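Local coordinates for penaeus monodon metallodensovirus major capsid protein (Penaeus monodon metallodensovirus, PDB 6WH7) that forms the icosahedral protein shell of a shrimp densovirus, sixty copies assembling into the capsid that presumably encloses the viral genome, at residues V58-I72 with A289-L303. Sequence-based numbering, arbitrary orientation.
Sequences VVYRTAIKLRNFVNI and AQFTLETEIEFEFRL
Tyr60 and Phe301 face each other as a hydrogen-bonded pair near one end of two long antiparallel strands, 59-75 and 287-302. The strands are neighbours in an antiparallel sheet that probably forms part of the jelly roll expected of a parvovirus capsid protein. Strand 118-135 hydrogen-bonds along the other edge of 287-302. Tyr60 N bonds Phe301 O at 2.8 Å, and Phe301 N returns the bond to Tyr60 O. Tyr60, Phe301 and Thr62 have the most surface buried here. With chi1 at 60°, the Phe301 ring is flanked by its own backbone N and C and turns back over strand 59-75. Tyr60 CB lies over one face of that ring, 3.5 Å from its centroid, in a CH-pi contact. The ring planes are only 18° apart, yet the offset leaves little face-to-face overlap. Thr62 CB meets the edge of the Phe301 ring. Thr62 CG2 packs on Phe299 CB at 3.7 Å. On the other face of the sheet, Arg61 NE makes a salt bridge with Glu300 OE2, while Glu300 OE1 pairs with Arg120. Tyr60 OH bonds Arg61 O of a neighbouring subunit. Beside it, Leu303 CD1 touches Tyr60 CE2 at 3.4 Å.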
ATOM      1  N   VAL A  58      61.056  45.551 -39.260  1.00 13.52           N
ATOM      2  CA  VAL A  58      59.986  46.176 -38.497  1.00 13.52           C
ATOM      3  C   VAL A  58      59.537  47.441 -39.210  1.00 13.52           C
ATOM      4  O   VAL A  58      60.355  48.278 -39.611  1.00 13.52           O
ATOM      5  CB  VAL A  58      60.421  46.445 -37.049  1.00 13.43           C
ATOM      6  CG1 VAL A  58      61.631  47.313 -36.999  1.00 13.43           C
ATOM      7  CG2 VAL A  58      59.300  47.103 -36.292  1.00 13.43           C
ATOM      8  N   VAL A  59      58.231  47.562 -39.408  1.00 12.94           N
ATOM      9  CA  VAL A  59      57.637  48.658 -40.156  1.00 12.94           C
ATOM     10  C   VAL A  59      57.088  49.674 -39.173  1.00 12.94           C
ATOM     11  O   VAL A  59      56.299  49.330 -38.288  1.00 12.94           O
ATOM     12  CB  VAL A  59      56.531  48.156 -41.093  1.00 12.61           C
ATOM     13  CG1 VAL A  59      55.846  49.316 -41.752  1.00 12.61           C
ATOM     14  CG2 VAL A  59      57.108  47.230 -42.126  1.00 12.61           C
ATOM     15  N   TYR A  60      57.499  50.920 -39.328  1.00 12.70           N
ATOM     16  CA  TYR A  60      57.032  52.004 -38.491  1.00 12.70           C
ATOM     17  C   TYR A  60      56.087  52.878 -39.292  1.00 12.70           C
ATOM     18  O   TYR A  60      56.262  53.062 -40.494  1.00 12.70           O
ATOM     19  CB  TYR A  60      58.192  52.839 -37.993  1.00 12.79           C
ATOM     20  CG  TYR A  60      59.219  52.069 -37.226  1.00 12.79           C
ATOM     21  CD1 TYR A  60      59.124  51.919 -35.862  1.00 12.79           C
ATOM     22  CD2 TYR A  60      60.284  51.485 -37.877  1.00 12.79           C
ATOM     23  CE1 TYR A  60      60.063  51.216 -35.170  1.00 12.79           C
ATOM     24  CE2 TYR A  60      61.214  50.777 -37.196  1.00 12.79           C
ATOM     25  CZ  TYR A  60      61.110  50.649 -35.844  1.00 12.79           C
ATOM     26  OH  TYR A  60      62.058  49.938 -35.158  1.00 12.79           O
ATOM     27  N   ARG A  61      55.088  53.426 -38.617  1.00 13.16           N
ATOM     28  CA  ARG A  61      54.035  54.184 -39.269  1.00 13.16           C
ATOM     29  C   ARG A  61      54.024  55.609 -38.757  1.00 13.16           C
ATOM     30  O   ARG A  61      54.066  55.842 -37.548  1.00 13.16           O
ATOM     31  CB  ARG A  61      52.683  53.522 -39.044  1.00 14.54           C
ATOM     32  CG  ARG A  61      52.582  52.219 -39.767  1.00 14.54           C
ATOM     33  CD  ARG A  61      51.330  51.466 -39.443  1.00 14.54           C
ATOM     34  NE  ARG A  61      51.285  50.228 -40.210  1.00 14.54           N
ATOM     35  CZ  ARG A  61      51.944  49.124 -39.878  1.00 14.54           C
ATOM     36  NH1 ARG A  61      52.705  49.102 -38.795  1.00 14.54           N
ATOM     37  NH2 ARG A  61      51.847  48.041 -40.635  1.00 14.54           N
ATOM     38  N   THR A  62      53.979  56.555 -39.683  1.00 13.17           N
ATOM     39  CA  THR A  62      53.848  57.960 -39.360  1.00 13.17           C
ATOM     40  C   THR A  62      52.850  58.580 -40.317  1.00 13.17           C
ATOM     41  O   THR A  62      52.412  57.957 -41.283  1.00 13.17           O
ATOM     42  CB  THR A  62      55.179  58.701 -39.444  1.00 14.10           C
ATOM     43  OG1 THR A  62      55.007  60.026 -38.933  1.00 14.10           O
ATOM     44  CG2 THR A  62      55.652  58.792 -40.872  1.00 14.10           C
ATOM     45  N   ALA A  63      52.469  59.813 -40.025  1.00 13.50           N
ATOM     46  CA  ALA A  63      51.619  60.567 -40.920  1.00 13.50           C
ATOM     47  C   ALA A  63      52.136  61.988 -41.004  1.00 13.50           C
ATOM     48  O   ALA A  63      52.977  62.416 -40.216  1.00 13.50           O
ATOM     49  CB  ALA A  63      50.158  60.552 -40.467  1.00 13.29           C
ATOM     50  N   ILE A  64      51.633  62.711 -41.994  1.00 13.73           N
ATOM     51  CA  ILE A  64      51.803  64.149 -42.096  1.00 13.73           C
ATOM     52  C   ILE A  64      50.412  64.733 -42.245  1.00 13.73           C
ATOM     53  O   ILE A  64      49.744  64.503 -43.257  1.00 13.73           O
ATOM     54  CB  ILE A  64      52.695  64.552 -43.272  1.00 14.17           C
ATOM     55  CG1 ILE A  64      54.123  64.084 -43.026  1.00 14.17           C
ATOM     56  CG2 ILE A  64      52.639  66.045 -43.484  1.00 14.17           C
ATOM     57  CD1 ILE A  64      55.012  64.232 -44.206  1.00 14.17           C
ATOM     58  N   LYS A  65      49.969  65.473 -41.241  1.00 14.15           N
ATOM     59  CA  LYS A  65      48.664  66.109 -41.249  1.00 14.15           C
ATOM     60  C   LYS A  65      48.873  67.604 -41.395  1.00 14.15           C
ATOM     61  O   LYS A  65      49.612  68.204 -40.615  1.00 14.15           O
ATOM     62  CB  LYS A  65      47.894  65.783 -39.973  1.00 15.03           C
ATOM     63  CG  LYS A  65      47.552  64.324 -39.858  1.00 15.03           C
ATOM     64  CD  LYS A  65      47.058  63.948 -38.490  1.00 15.03           C
ATOM     65  CE  LYS A  65      45.757  64.628 -38.170  1.00 15.03           C
ATOM     66  NZ  LYS A  65      45.267  64.238 -36.826  1.00 15.03           N
ATOM     67  N   LEU A  66      48.251  68.194 -42.405  1.00 13.59           N
ATOM     68  CA  LEU A  66      48.368  69.616 -42.671  1.00 13.59           C
ATOM     69  C   LEU A  66      46.984  70.207 -42.859  1.00 13.59           C
ATOM     70  O   LEU A  66      46.114  69.583 -43.467  1.00 13.59           O
ATOM     71  CB  LEU A  66      49.214  69.882 -43.905  1.00 14.92           C
ATOM     72  CG  LEU A  66      50.696  69.553 -43.820  1.00 14.92           C
ATOM     73  CD1 LEU A  66      51.322  69.695 -45.177  1.00 14.92           C
ATOM     74  CD2 LEU A  66      51.354  70.485 -42.845  1.00 14.92           C
ATOM     75  N   ARG A  67      46.786  71.408 -42.338  1.00 14.62           N
ATOM     76  CA  ARG A  67      45.500  72.079 -42.391  1.00 14.62           C
ATOM     77  C   ARG A  67      45.655  73.442 -43.037  1.00 14.62           C
ATOM     78  O   ARG A  67      46.671  74.117 -42.863  1.00 14.62           O
ATOM     79  CB  ARG A  67      44.888  72.208 -41.007  1.00 14.91           C
ATOM     80  CG  ARG A  67      43.563  72.904 -40.976  1.00 14.91           C
ATOM     81  CD  ARG A  67      42.959  72.836 -39.604  1.00 14.91           C
ATOM     82  NE  ARG A  67      43.815  73.425 -38.589  1.00 14.91           N
ATOM     83  CZ  ARG A  67      44.500  72.716 -37.704  1.00 14.91           C
ATOM     84  NH1 ARG A  67      44.413  71.398 -37.711  1.00 14.91           N
ATOM     85  NH2 ARG A  67      45.260  73.322 -36.812  1.00 14.91           N
ATOM     86  N   ASN A  68      44.635  73.833 -43.787  1.00 14.47           N
ATOM     87  CA  ASN A  68      44.717  74.953 -44.698  1.00 14.47           C
ATOM     88  C   ASN A  68      43.324  75.531 -44.882  1.00 14.47           C
ATOM     89  O   ASN A  68      42.333  74.801 -44.847  1.00 14.47           O
ATOM     90  CB  ASN A  68      45.300  74.470 -46.026  1.00 16.18           C
ATOM     91  CG  ASN A  68      45.527  75.568 -46.988  1.00 16.18           C
ATOM     92  OD1 ASN A  68      45.822  76.690 -46.601  1.00 16.18           O
ATOM     93  ND2 ASN A  68      45.362  75.270 -48.262  1.00 16.18           N
ATOM     94  N   PHE A  69      43.246  76.840 -45.079  1.00 14.83           N
ATOM     95  CA  PHE A  69      42.016  77.466 -45.539  1.00 14.83           C
ATOM     96  C   PHE A  69      42.087  77.667 -47.041  1.00 14.83           C
ATOM     97  O   PHE A  69      43.125  78.054 -47.578  1.00 14.83           O
ATOM     98  CB  PHE A  69      41.755  78.812 -44.868  1.00 14.92           C
ATOM     99  CG  PHE A  69      41.438  78.720 -43.416  1.00 14.92           C
ATOM    100  CD1 PHE A  69      40.180  78.352 -42.997  1.00 14.92           C
ATOM    101  CD2 PHE A  69      42.378  79.048 -42.469  1.00 14.92           C
ATOM    102  CE1 PHE A  69      39.880  78.285 -41.671  1.00 14.92           C
ATOM    103  CE2 PHE A  69      42.079  78.983 -41.142  1.00 14.92           C
ATOM    104  CZ  PHE A  69      40.829  78.602 -40.743  1.00 14.92           C
ATOM    105  N   VAL A  70      40.975  77.408 -47.714  1.00 15.76           N
ATOM    106  CA  VAL A  70      40.886  77.531 -49.159  1.00 15.76           C
ATOM    107  C   VAL A  70      39.829  78.570 -49.482  1.00 15.76           C
ATOM    108  O   VAL A  70      38.724  78.524 -48.937  1.00 15.76           O
ATOM    109  CB  VAL A  70      40.548  76.186 -49.819  1.00 15.29           C
ATOM    110  CG1 VAL A  70      40.418  76.357 -51.309  1.00 15.29           C
ATOM    111  CG2 VAL A  70      41.597  75.160 -49.488  1.00 15.29           C
ATOM    112  N   ASN A  71      40.170  79.505 -50.360  1.00 18.04           N
ATOM    113  CA  ASN A  71      39.237  80.495 -50.883  1.00 18.04           C
ATOM    114  C   ASN A  71      39.136  80.303 -52.385  1.00 18.04           C
ATOM    115  O   ASN A  71      40.095  80.566 -53.113  1.00 18.04           O
ATOM    116  CB  ASN A  71      39.692  81.910 -50.549  1.00 20.61           C
ATOM    117  CG  ASN A  71      39.403  82.287 -49.128  1.00 20.61           C
ATOM    118  OD1 ASN A  71      38.412  81.862 -48.555  1.00 20.61           O
ATOM    119  ND2 ASN A  71      40.295  83.051 -48.530  1.00 20.61           N
ATOM    120  N   ILE A  72      37.978  79.857 -52.847  1.00 20.00           N
ATOM    121  CA  ILE A  72      37.720  79.672 -54.266  1.00 20.00           C
ATOM    122  C   ILE A  72      36.913  80.859 -54.753  1.00 20.00           C
ATOM    123  O   ILE A  72      35.790  81.085 -54.294  1.00 20.00           O
ATOM    124  CB  ILE A  72      36.983  78.354 -54.531  1.00 17.95           C
ATOM    125  CG1 ILE A  72      37.885  77.185 -54.169  1.00 17.95           C
ATOM    126  CG2 ILE A  72      36.569  78.265 -55.978  1.00 17.95           C
ATOM    127  CD1 ILE A  72      37.186  75.890 -54.197  1.00 17.95           C
ATOM    128  N   ALA A 289      33.670  80.452 -52.389  1.00 18.56           N
ATOM    129  CA  ALA A 289      33.609  79.474 -51.323  1.00 18.56           C
ATOM    130  C   ALA A 289      34.866  79.545 -50.484  1.00 18.56           C
ATOM    131  O   ALA A 289      35.970  79.667 -51.014  1.00 18.56           O
ATOM    132  CB  ALA A 289      33.431  78.061 -51.873  1.00 17.45           C
ATOM    133  N   GLN A 290      34.685  79.498 -49.174  1.00 16.46           N
ATOM    134  CA  GLN A 290      35.757  79.176 -48.255  1.00 16.46           C
ATOM    135  C   GLN A 290      35.452  77.844 -47.595  1.00 16.46           C
ATOM    136  O   GLN A 290      34.301  77.539 -47.284  1.00 16.46           O
ATOM    137  CB  GLN A 290      35.924  80.201 -47.140  1.00 17.49           C
ATOM    138  CG  GLN A 290      37.203  79.935 -46.389  1.00 17.49           C
ATOM    139  CD  GLN A 290      37.212  80.475 -45.008  1.00 17.49           C
ATOM    140  OE1 GLN A 290      36.206  80.970 -44.523  1.00 17.49           O
ATOM    141  NE2 GLN A 290      38.343  80.383 -44.353  1.00 17.49           N
ATOM    142  N   PHE A 291      36.492  77.064 -47.359  1.00 14.32           N
ATOM    143  CA  PHE A 291      36.380  75.874 -46.536  1.00 14.32           C
ATOM    144  C   PHE A 291      37.748  75.591 -45.944  1.00 14.32           C
ATOM    145  O   PHE A 291      38.725  76.284 -46.230  1.00 14.32           O
ATOM    146  CB  PHE A 291      35.835  74.694 -47.341  1.00 14.19           C
ATOM    147  CG  PHE A 291      36.566  74.446 -48.614  1.00 14.19           C
ATOM    148  CD1 PHE A 291      37.668  73.626 -48.652  1.00 14.19           C
ATOM    149  CD2 PHE A 291      36.153  75.052 -49.775  1.00 14.19           C
ATOM    150  CE1 PHE A 291      38.331  73.416 -49.818  1.00 14.19           C
ATOM    151  CE2 PHE A 291      36.813  74.842 -50.936  1.00 14.19           C
ATOM    152  CZ  PHE A 291      37.899  74.020 -50.962  1.00 14.19           C
ATOM    153  N   THR A 292      37.808  74.569 -45.109  1.00 13.64           N
ATOM    154  CA  THR A 292      39.045  74.149 -44.479  1.00 13.64           C
ATOM    155  C   THR A 292      39.539  72.892 -45.172  1.00 13.64           C
ATOM    156  O   THR A 292      38.773  71.947 -45.372  1.00 13.64           O
ATOM    157  CB  THR A 292      38.832  73.891 -42.991  1.00 14.04           C
ATOM    158  OG1 THR A 292      38.323  75.076 -42.379  1.00 14.04           O
ATOM    159  CG2 THR A 292      40.128  73.527 -42.328  1.00 14.04           C
ATOM    160  N   LEU A 293      40.804  72.890 -45.554  1.00 13.63           N
ATOM    161  CA  LEU A 293      41.434  71.732 -46.167  1.00 13.63           C
ATOM    162  C   LEU A 293      42.348  71.091 -45.138  1.00 13.63           C
ATOM    163  O   LEU A 293      43.364  71.673 -44.757  1.00 13.63           O
ATOM    164  CB  LEU A 293      42.208  72.124 -47.419  1.00 13.39           C
ATOM    165  CG  LEU A 293      42.972  70.978 -48.065  1.00 13.39           C
ATOM    166  CD1 LEU A 293      42.012  69.923 -48.531  1.00 13.39           C
ATOM    167  CD2 LEU A 293      43.802  71.479 -49.208  1.00 13.39           C
ATOM    168  N   GLU A 294      41.982  69.902 -44.685  1.00 13.31           N
ATOM    169  CA  GLU A 294      42.842  69.068 -43.862  1.00 13.31           C
ATOM    170  C   GLU A 294      43.253  67.852 -44.668  1.00 13.31           C
ATOM    171  O   GLU A 294      42.409  67.025 -45.020  1.00 13.31           O
ATOM    172  CB  GLU A 294      42.141  68.633 -42.580  1.00 16.04           C
ATOM    173  CG  GLU A 294      42.000  69.705 -41.545  1.00 16.04           C
ATOM    174  CD  GLU A 294      41.275  69.212 -40.320  1.00 16.04           C
ATOM    175  OE1 GLU A 294      40.640  68.143 -40.398  1.00 16.04           O
ATOM    176  OE2 GLU A 294      41.362  69.871 -39.269  1.00 16.04           O
ATOM    177  N   THR A 295      44.539  67.740 -44.956  1.00 12.99           N
ATOM    178  CA  THR A 295      45.078  66.588 -45.654  1.00 12.99           C
ATOM    179  C   THR A 295      45.859  65.722 -44.684  1.00 12.99           C
ATOM    180  O   THR A 295      46.431  66.211 -43.712  1.00 12.99           O
ATOM    181  CB  THR A 295      45.981  67.006 -46.814  1.00 13.26           C
ATOM    182  OG1 THR A 295      47.088  67.761 -46.313  1.00 13.26           O
ATOM    183  CG2 THR A 295      45.217  67.856 -47.784  1.00 13.26           C
ATOM    184  N   GLU A 296      45.853  64.423 -44.940  1.00 13.01           N
ATOM    185  CA  GLU A 296      46.666  63.495 -44.176  1.00 13.01           C
ATOM    186  C   GLU A 296      47.244  62.453 -45.111  1.00 13.01           C
ATOM    187  O   GLU A 296      46.520  61.874 -45.921  1.00 13.01           O
ATOM    188  CB  GLU A 296      45.855  62.817 -43.079  1.00 15.46           C
ATOM    189  CG  GLU A 296      46.662  61.866 -42.240  1.00 15.46           C
ATOM    190  CD  GLU A 296      45.839  61.213 -41.158  1.00 15.46           C
ATOM    191  OE1 GLU A 296      44.623  61.488 -41.090  1.00 15.46           O
ATOM    192  OE2 GLU A 296      46.404  60.424 -40.375  1.00 15.46           O
ATOM    193  N   ILE A 297      48.545  62.221 -45.000  1.00 12.86           N
ATOM    194  CA  ILE A 297      49.216  61.127 -45.683  1.00 12.86           C
ATOM    195  C   ILE A 297      49.914  60.289 -44.629  1.00 12.86           C
ATOM    196  O   ILE A 297      50.646  60.821 -43.792  1.00 12.86           O
ATOM    197  CB  ILE A 297      50.201  61.637 -46.749  1.00 12.42           C
ATOM    198  CG1 ILE A 297      50.838  60.467 -47.487  1.00 12.42           C
ATOM    199  CG2 ILE A 297      51.232  62.569 -46.149  1.00 12.42           C
ATOM    200  CD1 ILE A 297      51.548  60.873 -48.722  1.00 12.42           C
ATOM    201  N   GLU A 298      49.662  58.991 -44.646  1.00 12.78           N
ATOM    202  CA  GLU A 298      50.158  58.078 -43.627  1.00 12.78           C
ATOM    203  C   GLU A 298      51.320  57.295 -44.208  1.00 12.78           C
ATOM    204  O   GLU A 298      51.118  56.442 -45.064  1.00 12.78           O
ATOM    205  CB  GLU A 298      49.058  57.129 -43.173  1.00 14.90           C
ATOM    206  CG  GLU A 298      47.896  57.792 -42.494  1.00 14.90           C
ATOM    207  CD  GLU A 298      46.830  56.799 -42.106  1.00 14.90           C
ATOM    208  OE1 GLU A 298      46.943  55.624 -42.510  1.00 14.90           O
ATOM    209  OE2 GLU A 298      45.875  57.186 -41.402  1.00 14.90           O
ATOM    210  N   PHE A 299      52.525  57.542 -43.724  1.00 12.91           N
ATOM    211  CA  PHE A 299      53.687  56.830 -44.229  1.00 12.91           C
ATOM    212  C   PHE A 299      54.033  55.623 -43.378  1.00 12.91           C
ATOM    213  O   PHE A 299      53.873  55.635 -42.158  1.00 12.91           O
ATOM    214  CB  PHE A 299      54.898  57.748 -44.300  1.00 12.70           C
ATOM    215  CG  PHE A 299      54.826  58.757 -45.383  1.00 12.70           C
ATOM    216  CD1 PHE A 299      55.268  58.451 -46.649  1.00 12.70           C
ATOM    217  CD2 PHE A 299      54.334  60.016 -45.138  1.00 12.70           C
ATOM    218  CE1 PHE A 299      55.219  59.377 -47.643  1.00 12.70           C
ATOM    219  CE2 PHE A 299      54.287  60.940 -46.131  1.00 12.70           C
ATOM    220  CZ  PHE A 299      54.730  60.622 -47.386  1.00 12.70           C
ATOM    221  N   GLU A 300      54.493  54.574 -44.036  1.00 12.49           N
ATOM    222  CA  GLU A 300      55.241  53.512 -43.391  1.00 12.49           C
ATOM    223  C   GLU A 300      56.708  53.694 -43.720  1.00 12.49           C
ATOM    224  O   GLU A 300      57.064  53.969 -44.865  1.00 12.49           O
ATOM    225  CB  GLU A 300      54.785  52.133 -43.852  1.00 13.31           C
ATOM    226  CG  GLU A 300      53.424  51.739 -43.379  1.00 13.31           C
ATOM    227  CD  GLU A 300      52.996  50.408 -43.935  1.00 13.31           C
ATOM    228  OE1 GLU A 300      53.684  49.891 -44.835  1.00 13.31           O
ATOM    229  OE2 GLU A 300      51.971  49.875 -43.470  1.00 13.31           O
ATOM    230  N   PHE A 301      57.561  53.553 -42.720  1.00 12.32           N
ATOM    231  CA  PHE A 301      58.985  53.579 -42.976  1.00 12.32           C
ATOM    232  C   PHE A 301      59.647  52.407 -42.282  1.00 12.32           C
ATOM    233  O   PHE A 301      59.054  51.711 -41.459  1.00 12.32           O
ATOM    234  CB  PHE A 301      59.623  54.906 -42.559  1.00 13.02           C
ATOM    235  CG  PHE A 301      59.473  55.239 -41.112  1.00 13.02           C
ATOM    236  CD1 PHE A 301      60.454  54.903 -40.208  1.00 13.02           C
ATOM    237  CD2 PHE A 301      58.356  55.906 -40.657  1.00 13.02           C
ATOM    238  CE1 PHE A 301      60.325  55.229 -38.889  1.00 13.02           C
ATOM    239  CE2 PHE A 301      58.221  56.226 -39.336  1.00 13.02           C
ATOM    240  CZ  PHE A 301      59.204  55.895 -38.452  1.00 13.02           C
ATOM    241  N   ARG A 302      60.894  52.187 -42.661  1.00 13.18           N
ATOM    242  CA  ARG A 302      61.628  51.000 -42.282  1.00 13.18           C
ATOM    243  C   ARG A 302      63.084  51.390 -42.109  1.00 13.18           C
ATOM    244  O   ARG A 302      63.584  52.277 -42.800  1.00 13.18           O
ATOM    245  CB  ARG A 302      61.411  49.909 -43.331  1.00 13.04           C
ATOM    246  CG  ARG A 302      62.262  48.713 -43.186  1.00 13.04           C
ATOM    247  CD  ARG A 302      61.901  47.660 -44.198  1.00 13.04           C
ATOM    248  NE  ARG A 302      60.751  46.865 -43.802  1.00 13.04           N
ATOM    249  CZ  ARG A 302      60.230  45.901 -44.545  1.00 13.04           C
ATOM    250  NH1 ARG A 302      60.733  45.641 -45.735  1.00 13.04           N
ATOM    251  NH2 ARG A 302      59.204  45.201 -44.104  1.00 13.04           N
ATOM    252  N   LEU A 303      63.752  50.744 -41.161  1.00 14.29           N
ATOM    253  CA  LEU A 303      65.059  51.184 -40.709  1.00 14.29           C
ATOM    254  C   LEU A 303      66.178  50.417 -41.392  1.00 14.29           C
ATOM    255  O   LEU A 303      65.962  49.521 -42.207  1.00 14.29           O
ATOM    256  CB  LEU A 303      65.186  51.038 -39.198  1.00 14.51           C
ATOM    257  CG  LEU A 303      64.165  51.862 -38.439  1.00 14.51           C
ATOM    258  CD1 LEU A 303      64.406  51.801 -36.971  1.00 14.51           C
ATOM    259  CD2 LEU A 303      64.231  53.229 -38.911  1.00 14.51           C
TER